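Local coordinates for protein glycosyltransferase (PDB 3WAD) that probably acts as a glycosyltransferase of the GT-B clan, built from two domains that each hold a parallel beta sheet, at residues T110-A113 with D114-H118; L132-A135 with G136-A139. All blocks are in the same frame, centred on the assembly; numbering follows the deposited sequence.

Contact 1: T110-A113 with D114-H118; sequences TMTA and DLVAH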
loop_
_atom_site.group_PDB
_atom_site.type_symbol
_atom_site.label_atom_id
_atom_site.label_comp_id
_atom_site.label_asym_id
_atom_site.label_seq_id
_atom_site.Cartn_x
_atom_site.Cartn_y
_atom_site.Cartn_z
ATOM N N THR B 110 -28.015 1.261 7.103
ATOM C CA THR B 110 -27.183 2.453 7.352
ATOM C C THR B 110 -25.904 2.413 6.498
ATOM O O THR B 110 -25.587 3.382 5.798
ATOM C CB THR B 110 -26.820 2.636 8.793
ATOM O OG1 THR B 110 -28.035 2.729 9.593
ATOM C CG2 THR B 110 -25.992 3.992 8.930
ATOM N N MET B 111 -25.179 1.293 6.538
ATOM C CA MET B 111 -23.981 1.124 5.715
ATOM C C MET B 111 -24.287 1.281 4.247
ATOM O O MET B 111 -23.534 1.936 3.515
ATOM C CB MET B 111 -23.356 -0.242 6.021
ATOM C CG MET B 111 -21.934 -0.317 5.779
ATOM S SD MET B 111 -21.874 -1.139 4.290
ATOM C CE MET B 111 -20.215 -1.760 4.169
ATOM N N THR B 112 -25.382 0.650 3.827
ATOM C CA THR B 112 -25.819 0.689 2.460
ATOM C C THR B 112 -26.235 2.127 2.059
ATOM O O THR B 112 -25.819 2.606 1.020
ATOM C CB THR B 112 -26.903 -0.400 2.213
ATOM O OG1 THR B 112 -26.359 -1.710 2.545
ATOM C CG2 THR B 112 -27.388 -0.430 0.754
ATOM N N ALA B 113 -27.023 2.805 2.875
ATOM C CA ALA B 113 -27.394 4.210 2.552
ATOM C C ALA B 113 -26.122 5.130 2.469
ATOM O O ALA B 113 -25.868 5.886 1.430
ATOM C CB ALA B 113 -28.454 4.672 3.543
ATOM N N ASP B 114 -25.229 4.985 3.460
ATOM C CA ASP B 114 -23.945 5.722 3.382
ATOM C C ASP B 114 -23.193 5.378 2.169
ATOM O O ASP B 114 -22.605 6.267 1.557
ATOM C CB ASP B 114 -22.991 5.502 4.583
ATOM C CG ASP B 114 -23.506 6.127 5.849
ATOM O OD1 ASP B 114 -24.703 6.523 5.857
ATOM O OD2 ASP B 114 -22.735 6.191 6.855
ATOM N N LEU B 115 -23.096 4.096 1.806
ATOM C CA LEU B 115 -22.331 3.807 0.555
ATOM C C LEU B 115 -23.024 4.356 -0.747
ATOM O O LEU B 115 -22.335 4.782 -1.673
ATOM C CB LEU B 115 -21.982 2.303 0.378
ATOM C CG LEU B 115 -21.015 1.917 -0.748
ATOM C CD1 LEU B 115 -19.566 2.369 -0.427
ATOM C CD2 LEU B 115 -20.995 0.386 -0.943
ATOM N N VAL B 116 -24.350 4.218 -0.835
ATOM C CA VAL B 116 -25.098 4.836 -1.987
ATOM C C VAL B 116 -24.853 6.375 -2.090
ATOM O O VAL B 116 -24.414 6.882 -3.136
ATOM C CB VAL B 116 -26.570 4.539 -1.918
ATOM C CG1 VAL B 116 -27.289 5.181 -3.152
ATOM C CG2 VAL B 116 -26.817 2.983 -1.926
ATOM N N ALA B 117 -25.059 7.072 -0.968
ATOM C CA ALA B 117 -24.759 8.512 -0.881
ATOM C C ALA B 117 -23.390 8.853 -1.389
ATOM O O ALA B 117 -23.281 9.788 -2.175
ATOM C CB ALA B 117 -24.963 9.068 0.521
ATOM N N HIS B 118 -22.334 8.114 -0.971
ATOM C CA HIS B 118 -20.962 8.297 -1.498
ATOM C C HIS B 118 -20.828 7.999 -2.982
ATOM O O HIS B 118 -20.044 8.663 -3.737
ATOM C CB HIS B 118 -19.936 7.428 -0.726
ATOM C CG HIS B 118 -18.509 7.706 -1.109
ATOM N ND1 HIS B 118 -17.904 8.906 -0.829
ATOM C CD2 HIS B 118 -17.570 6.950 -1.733
ATOM C CE1 HIS B 118 -16.664 8.896 -1.289
ATOM N NE2 HIS B 118 -16.432 7.718 -1.850
#

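Contact 2: L132-A135 with G136-A139; sequences LTYA and GPIA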
loop_
_atom_site.group_PDB
_atom_site.type_symbol
_atom_site.label_atom_id
_atom_site.label_comp_id
_atom_site.label_asym_id
_atom_site.label_seq_id
_atom_site.Cartn_x
_atom_site.Cartn_y
_atom_site.Cartn_z
ATOM N N LEU B 132 -18.958 -10.969 0.131
ATOM C CA LEU B 132 -19.885 -10.989 1.242
ATOM C C LEU B 132 -20.459 -9.620 1.546
ATOM O O LEU B 132 -21.165 -9.477 2.556
ATOM C CB LEU B 132 -19.182 -11.544 2.496
ATOM C CG LEU B 132 -18.744 -13.006 2.365
ATOM C CD1 LEU B 132 -18.383 -13.628 3.770
ATOM C CD2 LEU B 132 -19.791 -13.864 1.709
ATOM N N THR B 133 -20.110 -8.599 0.747
ATOM C CA THR B 133 -20.497 -7.236 1.117
ATOM C C THR B 133 -21.605 -6.619 0.183
ATOM O O THR B 133 -21.293 -5.839 -0.730
ATOM C CB THR B 133 -19.193 -6.311 1.146
ATOM O OG1 THR B 133 -18.225 -6.904 2.046
ATOM C CG2 THR B 133 -19.567 -4.916 1.697
ATOM N N TYR B 134 -22.851 -6.920 0.448
ATOM C CA TYR B 134 -23.936 -6.645 -0.522
ATOM C C TYR B 134 -24.428 -5.193 -0.583
ATOM O O TYR B 134 -25.337 -4.868 -1.359
ATOM C CB TYR B 134 -25.117 -7.642 -0.351
ATOM C CG TYR B 134 -24.850 -8.932 -1.125
ATOM C CD1 TYR B 134 -24.089 -9.988 -0.568
ATOM C CD2 TYR B 134 -25.248 -9.040 -2.465
ATOM C CE1 TYR B 134 -23.813 -11.130 -1.304
ATOM C CE2 TYR B 134 -24.994 -10.165 -3.188
ATOM C CZ TYR B 134 -24.270 -11.209 -2.613
ATOM O OH TYR B 134 -24.030 -12.311 -3.418
ATOM N N ALA B 135 -23.857 -4.306 0.215
ATOM C CA ALA B 135 -23.963 -2.895 -0.130
ATOM C C ALA B 135 -23.320 -2.493 -1.503
ATOM O O ALA B 135 -23.848 -1.621 -2.238
ATOM C CB ALA B 135 -23.389 -2.054 1.032
ATOM N N GLY B 136 -22.205 -3.154 -1.856
ATOM C CA GLY B 136 -21.460 -2.956 -3.108
ATOM C C GLY B 136 -22.341 -2.817 -4.367
ATOM O O GLY B 136 -22.317 -1.745 -5.054
ATOM N N PRO B 137 -23.096 -3.898 -4.705
ATOM C CA PRO B 137 -23.912 -3.867 -5.928
ATOM C C PRO B 137 -25.080 -2.860 -5.865
ATOM O O PRO B 137 -25.422 -2.373 -6.901
ATOM C CB PRO B 137 -24.421 -5.331 -6.074
ATOM C CG PRO B 137 -24.404 -5.899 -4.647
ATOM C CD PRO B 137 -23.179 -5.205 -3.999
ATOM N N ILE B 138 -25.714 -2.636 -4.710
ATOM C CA ILE B 138 -26.784 -1.615 -4.556
ATOM C C ILE B 138 -26.221 -0.204 -4.925
ATOM O O ILE B 138 -26.776 0.538 -5.845
ATOM C CB ILE B 138 -27.374 -1.645 -3.150
ATOM C CG1 ILE B 138 -27.887 -3.066 -2.820
ATOM C CG2 ILE B 138 -28.500 -0.604 -2.929
ATOM C CD1 ILE B 138 -29.006 -3.567 -3.773
ATOM N N ALA B 139 -25.091 0.144 -4.280
ATOM C CA ALA B 139 -24.484 1.445 -4.529
ATOM C C ALA B 139 -24.131 1.613 -6.027
ATOM O O ALA B 139 -24.437 2.681 -6.603
ATOM C CB ALA B 139 -23.255 1.649 -3.660
#

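Contact 1: T110-A113 with D114-H118
Asp114 N bonds to Thr110 O at 2.9 Å, the first of four backbone hydrogen bonds between 110-113 and 114-118. Each runs from an N-H to the carbonyl four residues earlier. Leu115 N reaches Met111 O at 2.8 Å. Val116 N lies 2.9 Å from Thr112 O, and Ala117 N lies 2.8 Å from Ala113 O. The Leu115 bond is the most bent of the four, with an N-H...O angle of 155°.

The Asp114 carboxylate folds back along the helix, because CG sits beside its own backbone N (chi1 -69°). This brings Asp114 OD1 within 3.3 Å of Thr110 O. Both atoms are acceptors, so this approach is probably mildly unfavourable. Asp114 OD2 is hydrogen-bonded to Gly54 N, and Arg240 of the second subunit packs on Asp114, Ala117 and His118. The Thr110 side chain lies beside that of Asp114 and points the same way; its CG2 is 4.2 Å from Asp114 OD1.

Val116 comes closest to the preceding turn through CG2. CG1 stands anti to the backbone N (chi1 -179°), which turns CG2 back beside that N. Val116 CG2 then lies only 3.1 Å from Thr112 O. Thr112 OG1 is hydrogen-bonded to Asp108 O and Lys187 NZ. Leu115 touches Met111 O through CB. The side chains of Leu115 and Met111 both pack on Thr6 of strand 2-6, and Leu115 also on Leu4.

This is the regular bonding of an alpha helix, with one flank of helix 109-122 lying against the parallel sheet of the Rossmann-like N-terminal domain.

Contact 2: L132-A135 with G136-A139
Tyr134 and Pro137 meet where the chain turns into helix 135-141. The CB of Tyr134 points away from 136-139, and chi1 of -85° sets the ring beside Pro137. From there Tyr134 touches the helix through CD2, which lies 3.9 Å from Pro137 CG. The ring and the proline cross obliquely. The ring also meets Trp129 edge-to-face and packs against Trp183. At the tip, OH is hydrogen-bonded to Val200 O.

Carbon atoms of Pro137 and Ile138 press on the backbone oxygen of Tyr134. Pro137 CD lies 3.4 Å from Tyr134 O, and Ile138 CG1 is also 3.4 Å from that oxygen. Ile138 places CG1 there by keeping it beside its own backbone N (chi1 -56°). Pro137 lacks an N-H, and Ile138 N stays 4.0 Å from Tyr134 O. The buried oxygen therefore has no polar partner in the model.

The stretch belongs to a beta-alpha-beta unit of the Rossmann-like N-terminal domain. It leads from strand 126-130 through helix 135-141 to the neighbouring parallel strand 147-150. A proline in the first turn suits such a helix start.

Two hydrogen bonds hold the turn. Gly136 N binds Thr133 O at 3.1 Å, somewhat bent at 151°. Ala139 N binds Ala135 O at 3.0 Å and is a regular helical bond. Ala139 CB also lies 3.6 Å from Ala135 O. Thr133 OG1 is hydrogen-bonded to Asp130 OD2, at the end of strand 126-130, and to Phe8 N.

Overall arrangement
The chain forms strand 2-6 first and much later enters helix 109-122, where contact 1 joins neighbouring turns. Strand 126-130 follows, beside strand 2-6 in the N-terminal sheet, and contact 2 shapes the way from that strand into helix 135-141. Both contacts are local and in series, so neither closes a long loop, and they do not nest or cross. The centres of contacts 1 and 2 are about 10 Å apart. They touch where the two helices pack: Thr112 OG1 lies 3.4 Å from Ala135 CB, and Leu115 CG lies 3.7 Å from Ala139 CB. Packing between the two contacts joins helices 109-122 and 135-141, which flank strand 126-130 in sequence.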